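Side-chain contacts in TCR beta chain (Gallus gallus, PDB 6LIR), which pairs with the TCR alpha chain to form the chicken alpha-beta T cell receptor, which probably recognises peptide antigens presented by MHC molecules: residues 128-133 and 184-189; 153-158 and 164-169. All blocks are in the same frame, centred on the assembly; numbering follows the deposited sequence.

Contact 1. Residues 128-133 and 184-189; sequences KQEIQE and RLRISA
Glu130 and Arg186 form the polar part of this contact, which joins the short helix 128-134 to the end of strand 178-188 in the C1-set immunoglobulin domain. The helix links two strands, 120-124 and 136-146, of the same sheet that holds 178-188. From its CB, which points toward the strand, Glu130 runs outward with CG anti to the backbone N (chi1 170°) and the chain extended beyond it. CG comes only to van der Waals range of Arg186 NH2, at 4.2 Å, and CD follows at 4.1 Å from the same nitrogen. OE1 at the tip does the work: it lies at the edge of the guanidinium, near its plane, 3.2 Å from Arg186 NE and 3.2 Å from Arg186 NH2. Both hydrogen bonds of this salt bridge are weak, the N-H...O angle from NE being 134°, because one oxygen sits between two N-H groups. The carboxylate and guanidinium planes are tilted 30° apart. OE1 also bonds to Thr138 OG1, while Arg186 NH1 reaches across the subunit interface to Asp135 and Ser166 of the TCR alpha chain. Glu130 is thus a second-shell partner of an arginine that bonds across the interface, and probably steadies its guanidinium; the buried positive charge beside it probably favours the ionised carboxylate. Leucine at Glu130 would probably leave Arg186 NE and NH2 without this acceptor, and the arginine freer to turn away from Asp135 of the alpha chain. The apolar part lies one residue on, where the CA atoms of Ile131 and Ala189 are 6.2 Å apart. Ala189 begins helix 189-192, N-capped by Ser188, and Ile131 CG2 rests 4.2 Å from Ala189 CB.

Contact 2. Residues 153-158 and 164-169; sequences LVWKVN and EGVGTD
Trp155 and Val166 meet between the two sheets of the immunoglobulin C1-set sandwich, near its edge. Trp155 lies on strand 152-157, Val166 on strand 166-175, the outermost strand of the facing sheet within this chain. No direct hydrogen bond links the two segments, so side chains and one water span the gap. The apolar contact comes first. Both methyls of Val166 close on the pyrrole part of the indole and approach CD1 from the same side: Val166 CG1 is 3.6 Å from Trp155 CD1, and Val166 CG2 is 3.8 Å from that carbon. CG1 leans toward the nitrogen, 4.1 Å from Trp155 NE1, and CG2 toward the ring's attachment, 4.2 Å from Trp155 CG. Val166 presents both methyls at once because CG1 stands anti to the backbone N (chi1 173°) and CG2 anti to the carbonyl carbon. The indole continues inward against Leu139, Leu185 and Cys141, a half-cystine of the Cys141-Cys201 disulfide, the familiar tryptophan-on-disulfide core of immunoglobulin domains. Its one polar atom, NE1, is satisfied by a hydrogen bond to Ser183 OG on strand 178-188. A looser apolar approach lies two residues earlier on strand 152-157 and two later on strand 166-175, where Leu153 CB and Thr168 CG2 are 4.4 Å apart. The polar link runs through water. Thr168 OG1 stands beside its own backbone N (chi1 -57°), directed into the gap, where it shares Ser183 OG with Trp155 NE1. It is too far from the Leu153 carbonyl for a direct bond, and a single water closes the interval between the sheets: this water donates to Leu153 O at 2.7 Å and lies 2.6 Å from Thr168 OG1.

Overall arrangement
Both contacts belong to the C1-set domain, with centres 15 Å apart. Both segments of contact 2 fall, in sequence, between the two segments of contact 1: helix 128-134 comes first, then strands 152-157, 166-175 and 178-188. The last two follow each other and are antiparallel neighbours in one sheet, so 164-169 runs beside 184-189. Leu185 joins the contacts through the core, its CB packing 3.7 Å from Trp155 CE2. Contact 2 bridges the sandwich, whereas contact 1 lies farther out, its centre about 29 Å from the centre of the chain, against 14 Å for contact 2. Arg186 and Asp169 bond to the TCR alpha chain, Arg184 weakly, placing this sheet at the interface between the constant domains.

Contact 1. Residues 128-133 and 184-189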
loop_
_atom_site.group_PDB
_atom_site.type_symbol
_atom_site.label_atom_id
_atom_site.label_comp_id
_atom_site.label_asym_id
_atom_site.label_seq_id
_atom_site.Cartn_x
_atom_site.Cartn_y
_atom_site.Cartn_z
ATOM N N LYS B 128 -3.497 -19.968 21.484
ATOM C CA LYS B 128 -4.676 -20.424 22.213
ATOM C C LYS B 128 -5.024 -19.465 23.342
ATOM O O LYS B 128 -6.202 -19.298 23.679
ATOM C CB LYS B 128 -4.455 -21.840 22.752
ATOM C CG LYS B 128 -4.104 -22.863 21.679
ATOM C CD LYS B 128 -4.661 -24.245 22.013
ATOM C CE LYS B 128 -4.490 -25.207 20.841
ATOM N NZ LYS B 128 -5.794 -25.688 20.294
ATOM N N GLN B 129 -4.016 -18.807 23.917
ATOM C CA GLN B 129 -4.270 -17.831 24.970
ATOM C C GLN B 129 -4.979 -16.596 24.423
ATOM O O GLN B 129 -5.912 -16.086 25.054
ATOM C CB GLN B 129 -2.964 -17.446 25.662
ATOM C CG GLN B 129 -3.171 -16.658 26.941
ATOM C CD GLN B 129 -1.882 -16.087 27.485
ATOM O OE1 GLN B 129 -0.792 -16.500 27.086
ATOM N NE2 GLN B 129 -1.995 -15.127 28.398
ATOM N N GLU B 130 -4.532 -16.076 23.272
ATOM C CA GLU B 130 -5.242 -14.960 22.651
ATOM C C GLU B 130 -6.699 -15.324 22.391
ATOM O O GLU B 130 -7.611 -14.548 22.701
ATOM C CB GLU B 130 -4.564 -14.538 21.341
ATOM C CG GLU B 130 -5.399 -13.528 20.532
ATOM C CD GLU B 130 -4.877 -13.278 19.112
ATOM O OE1 GLU B 130 -5.021 -12.138 18.620
ATOM O OE2 GLU B 130 -4.327 -14.210 18.487
ATOM N N ILE B 131 -6.931 -16.509 21.821
ATOM C CA ILE B 131 -8.289 -16.960 21.524
ATOM C C ILE B 131 -9.153 -16.930 22.781
ATOM O O ILE B 131 -10.298 -16.467 22.758
ATOM C CB ILE B 131 -8.258 -18.368 20.900
ATOM C CG1 ILE B 131 -7.556 -18.334 19.541
ATOM C CG2 ILE B 131 -9.661 -18.921 20.757
ATOM C CD1 ILE B 131 -7.237 -19.712 18.984
ATOM N N GLN B 132 -8.631 -17.459 23.887
ATOM C CA GLN B 132 -9.390 -17.449 25.135
ATOM C C GLN B 132 -9.569 -16.032 25.674
ATOM O O GLN B 132 -10.677 -15.641 26.061
ATOM C CB GLN B 132 -8.717 -18.348 26.169
ATOM C CG GLN B 132 -8.816 -19.819 25.805
ATOM C CD GLN B 132 -7.888 -20.705 26.613
ATOM O OE1 GLN B 132 -7.137 -21.502 26.054
ATOM N NE2 GLN B 132 -7.951 -20.585 27.936
ATOM N N GLU B 133 -8.481 -15.258 25.749
ATOM C CA GLU B 133 -8.554 -13.929 26.359
ATOM C C GLU B 133 -9.358 -12.950 25.507
ATOM O O GLU B 133 -10.176 -12.186 26.034
ATOM C CB GLU B 133 -7.148 -13.383 26.605
ATOM C CG GLU B 133 -6.367 -14.133 27.666
ATOM C CD GLU B 133 -4.941 -13.635 27.792
ATOM O OE1 GLU B 133 -4.570 -12.706 27.044
ATOM O OE2 GLU B 133 -4.192 -14.168 28.639
ATOM N N ARG B 184 -1.006 -9.999 8.843
ATOM C CA ARG B 184 -1.828 -10.538 9.913
ATOM C C ARG B 184 -3.282 -10.522 9.476
ATOM O O ARG B 184 -3.763 -9.513 8.949
ATOM C CB ARG B 184 -1.633 -9.744 11.208
ATOM C CG ARG B 184 -0.268 -9.967 11.839
ATOM C CD ARG B 184 0.438 -8.658 12.174
ATOM N NE ARG B 184 0.611 -7.808 11.004
ATOM C CZ ARG B 184 1.713 -7.117 10.730
ATOM N NH1 ARG B 184 2.765 -7.174 11.534
ATOM N NH2 ARG B 184 1.761 -6.371 9.640
ATOM N N LEU B 185 -3.963 -11.650 9.654
ATOM C CA LEU B 185 -5.411 -11.737 9.508
ATOM C C LEU B 185 -5.992 -12.074 10.875
ATOM O O LEU B 185 -5.762 -13.170 11.398
ATOM C CB LEU B 185 -5.801 -12.787 8.468
ATOM C CG LEU B 185 -7.263 -13.249 8.470
ATOM C CD1 LEU B 185 -8.216 -12.079 8.234
ATOM C CD2 LEU B 185 -7.493 -14.353 7.438
ATOM N N ARG B 186 -6.732 -11.135 11.455
ATOM C CA ARG B 186 -7.381 -11.341 12.745
ATOM C C ARG B 186 -8.854 -11.654 12.526
ATOM O O ARG B 186 -9.559 -10.899 11.848
ATOM C CB ARG B 186 -7.223 -10.119 13.654
ATOM C CG ARG B 186 -7.491 -10.438 15.130
ATOM C CD ARG B 186 -7.086 -9.310 16.071
ATOM N NE ARG B 186 -6.861 -9.812 17.430
ATOM C CZ ARG B 186 -6.824 -9.050 18.521
ATOM N NH1 ARG B 186 -7.004 -7.741 18.425
ATOM N NH2 ARG B 186 -6.611 -9.599 19.711
ATOM N N ILE B 187 -9.311 -12.782 13.076
ATOM C CA ILE B 187 -10.684 -13.231 12.897
ATOM C C ILE B 187 -11.300 -13.546 14.254
ATOM O O ILE B 187 -10.600 -13.757 15.248
ATOM C CB ILE B 187 -10.757 -14.471 11.986
ATOM C CG1 ILE B 187 -9.948 -15.609 12.609
ATOM C CG2 ILE B 187 -10.240 -14.142 10.589
ATOM C CD1 ILE B 187 -9.889 -16.851 11.766
ATOM N N SER B 188 -12.633 -13.574 14.282
ATOM C CA SER B 188 -13.358 -13.984 15.477
ATOM C C SER B 188 -13.057 -15.441 15.819
ATOM O O SER B 188 -12.707 -16.246 14.952
ATOM C CB SER B 188 -14.860 -13.788 15.278
ATOM O OG SER B 188 -15.364 -14.739 14.359
ATOM N N ALA B 189 -13.172 -15.771 17.111
ATOM C CA ALA B 189 -12.989 -17.155 17.543
ATOM C C ALA B 189 -13.960 -18.106 16.844
ATOM O O ALA B 189 -13.577 -19.219 16.463
ATOM C CB ALA B 189 -13.139 -17.248 19.062
#

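Contact 2. Residues 153-158 and 164-169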
loop_
_atom_site.group_PDB
_atom_site.type_symbol
_atom_site.label_atom_id
_atom_site.label_comp_id
_atom_site.label_asym_id
_atom_site.label_seq_id
_atom_site.Cartn_x
_atom_site.Cartn_y
_atom_site.Cartn_z
ATOM N N LEU B 153 1.743 -9.870 -0.653
ATOM C CA LEU B 153 1.180 -10.889 0.224
ATOM C C LEU B 153 -0.314 -10.629 0.358
ATOM O O LEU B 153 -0.716 -9.533 0.761
ATOM C CB LEU B 153 1.867 -10.845 1.594
ATOM C CG LEU B 153 2.064 -12.117 2.416
ATOM C CD1 LEU B 153 2.825 -13.167 1.635
ATOM C CD2 LEU B 153 2.797 -11.778 3.709
ATOM N N VAL B 154 -1.134 -11.632 0.042
ATOM C CA VAL B 154 -2.582 -11.494 0.137
ATOM C C VAL B 154 -3.161 -12.712 0.841
ATOM O O VAL B 154 -2.529 -13.766 0.934
ATOM C CB VAL B 154 -3.250 -11.313 -1.246
ATOM C CG1 VAL B 154 -2.852 -9.985 -1.865
ATOM C CG2 VAL B 154 -2.894 -12.473 -2.164
ATOM N N TRP B 155 -4.395 -12.559 1.312
ATOM C CA TRP B 155 -5.127 -13.638 1.955
ATOM C C TRP B 155 -6.325 -14.050 1.111
ATOM O O TRP B 155 -7.011 -13.200 0.534
ATOM C CB TRP B 155 -5.620 -13.218 3.341
ATOM C CG TRP B 155 -4.562 -13.117 4.389
ATOM C CD1 TRP B 155 -3.859 -12.001 4.740
ATOM C CD2 TRP B 155 -4.110 -14.164 5.253
ATOM N NE1 TRP B 155 -2.986 -12.292 5.763
ATOM C CE2 TRP B 155 -3.120 -13.614 6.094
ATOM C CE3 TRP B 155 -4.441 -15.516 5.393
ATOM C CZ2 TRP B 155 -2.460 -14.368 7.061
ATOM C CZ3 TRP B 155 -3.783 -16.263 6.352
ATOM C CH2 TRP B 155 -2.805 -15.687 7.175
ATOM N N LYS B 156 -6.576 -15.355 1.049
ATOM C CA LYS B 156 -7.854 -15.895 0.615
ATOM C C LYS B 156 -8.460 -16.720 1.742
ATOM O O LYS B 156 -7.753 -17.487 2.404
ATOM C CB LYS B 156 -7.699 -16.748 -0.648
ATOM C CG LYS B 156 -7.405 -15.937 -1.902
ATOM C CD LYS B 156 -7.478 -16.802 -3.152
ATOM C CE LYS B 156 -7.261 -15.976 -4.404
ATOM N NZ LYS B 156 -7.245 -16.815 -5.633
ATOM N N VAL B 157 -9.767 -16.589 1.945
ATOM C CA VAL B 157 -10.495 -17.436 2.882
ATOM C C VAL B 157 -11.514 -18.230 2.078
ATOM O O VAL B 157 -12.461 -17.657 1.521
ATOM C CB VAL B 157 -11.174 -16.625 3.995
ATOM C CG1 VAL B 157 -11.969 -17.549 4.901
ATOM C CG2 VAL B 157 -10.139 -15.855 4.800
ATOM N N ASN B 158 -11.332 -19.548 2.037
ATOM C CA ASN B 158 -12.189 -20.458 1.281
ATOM C C ASN B 158 -12.311 -20.003 -0.175
ATOM O O ASN B 158 -13.401 -19.778 -0.701
ATOM C CB ASN B 158 -13.562 -20.586 1.943
ATOM C CG ASN B 158 -13.492 -21.270 3.295
ATOM O OD1 ASN B 158 -12.669 -22.162 3.508
ATOM N ND2 ASN B 158 -14.354 -20.855 4.215
ATOM N N GLU B 164 -11.153 -7.935 5.024
ATOM C CA GLU B 164 -11.590 -7.624 6.377
ATOM C C GLU B 164 -10.690 -8.314 7.400
ATOM O O GLU B 164 -10.530 -9.540 7.381
ATOM C CB GLU B 164 -13.056 -8.018 6.559
ATOM C CG GLU B 164 -13.892 -6.960 7.300
ATOM C CD GLU B 164 -14.245 -5.779 6.415
ATOM O OE1 GLU B 164 -15.021 -5.925 5.445
ATOM O OE2 GLU B 164 -13.691 -4.690 6.664
ATOM N N GLY B 165 -10.131 -7.519 8.308
ATOM C CA GLY B 165 -9.268 -8.014 9.348
ATOM C C GLY B 165 -7.841 -8.263 8.930
ATOM O O GLY B 165 -7.059 -8.779 9.738
ATOM N N VAL B 166 -7.458 -7.887 7.713
ATOM C CA VAL B 166 -6.106 -8.118 7.227
ATOM C C VAL B 166 -5.281 -6.863 7.474
ATOM O O VAL B 166 -5.695 -5.752 7.114
ATOM C CB VAL B 166 -6.110 -8.489 5.736
ATOM C CG1 VAL B 166 -4.685 -8.569 5.192
ATOM C CG2 VAL B 166 -6.834 -9.810 5.528
ATOM N N GLY B 167 -4.125 -7.033 8.109
ATOM C CA GLY B 167 -3.134 -5.979 8.117
ATOM C C GLY B 167 -1.818 -6.436 7.532
ATOM O O GLY B 167 -1.134 -7.275 8.124
ATOM N N THR B 168 -1.433 -5.866 6.397
ATOM C CA THR B 168 -0.213 -6.240 5.696
ATOM C C THR B 168 0.783 -5.095 5.772
ATOM O O THR B 168 0.412 -3.939 5.545
ATOM C CB THR B 168 -0.513 -6.601 4.239
ATOM O OG1 THR B 168 -1.484 -7.656 4.204
ATOM C CG2 THR B 168 0.750 -7.058 3.531
ATOM N N ASP B 169 2.036 -5.409 6.109
ATOM C CA ASP B 169 3.071 -4.385 6.079
ATOM C C ASP B 169 3.151 -3.775 4.688
ATOM O O ASP B 169 3.152 -4.489 3.680
ATOM C CB ASP B 169 4.430 -4.975 6.461
ATOM C CG ASP B 169 4.438 -5.570 7.845
ATOM O OD1 ASP B 169 3.510 -5.265 8.623
ATOM O OD2 ASP B 169 5.372 -6.340 8.156
HETATM O O HOH W 1 -2.444 -7.745 1.782
#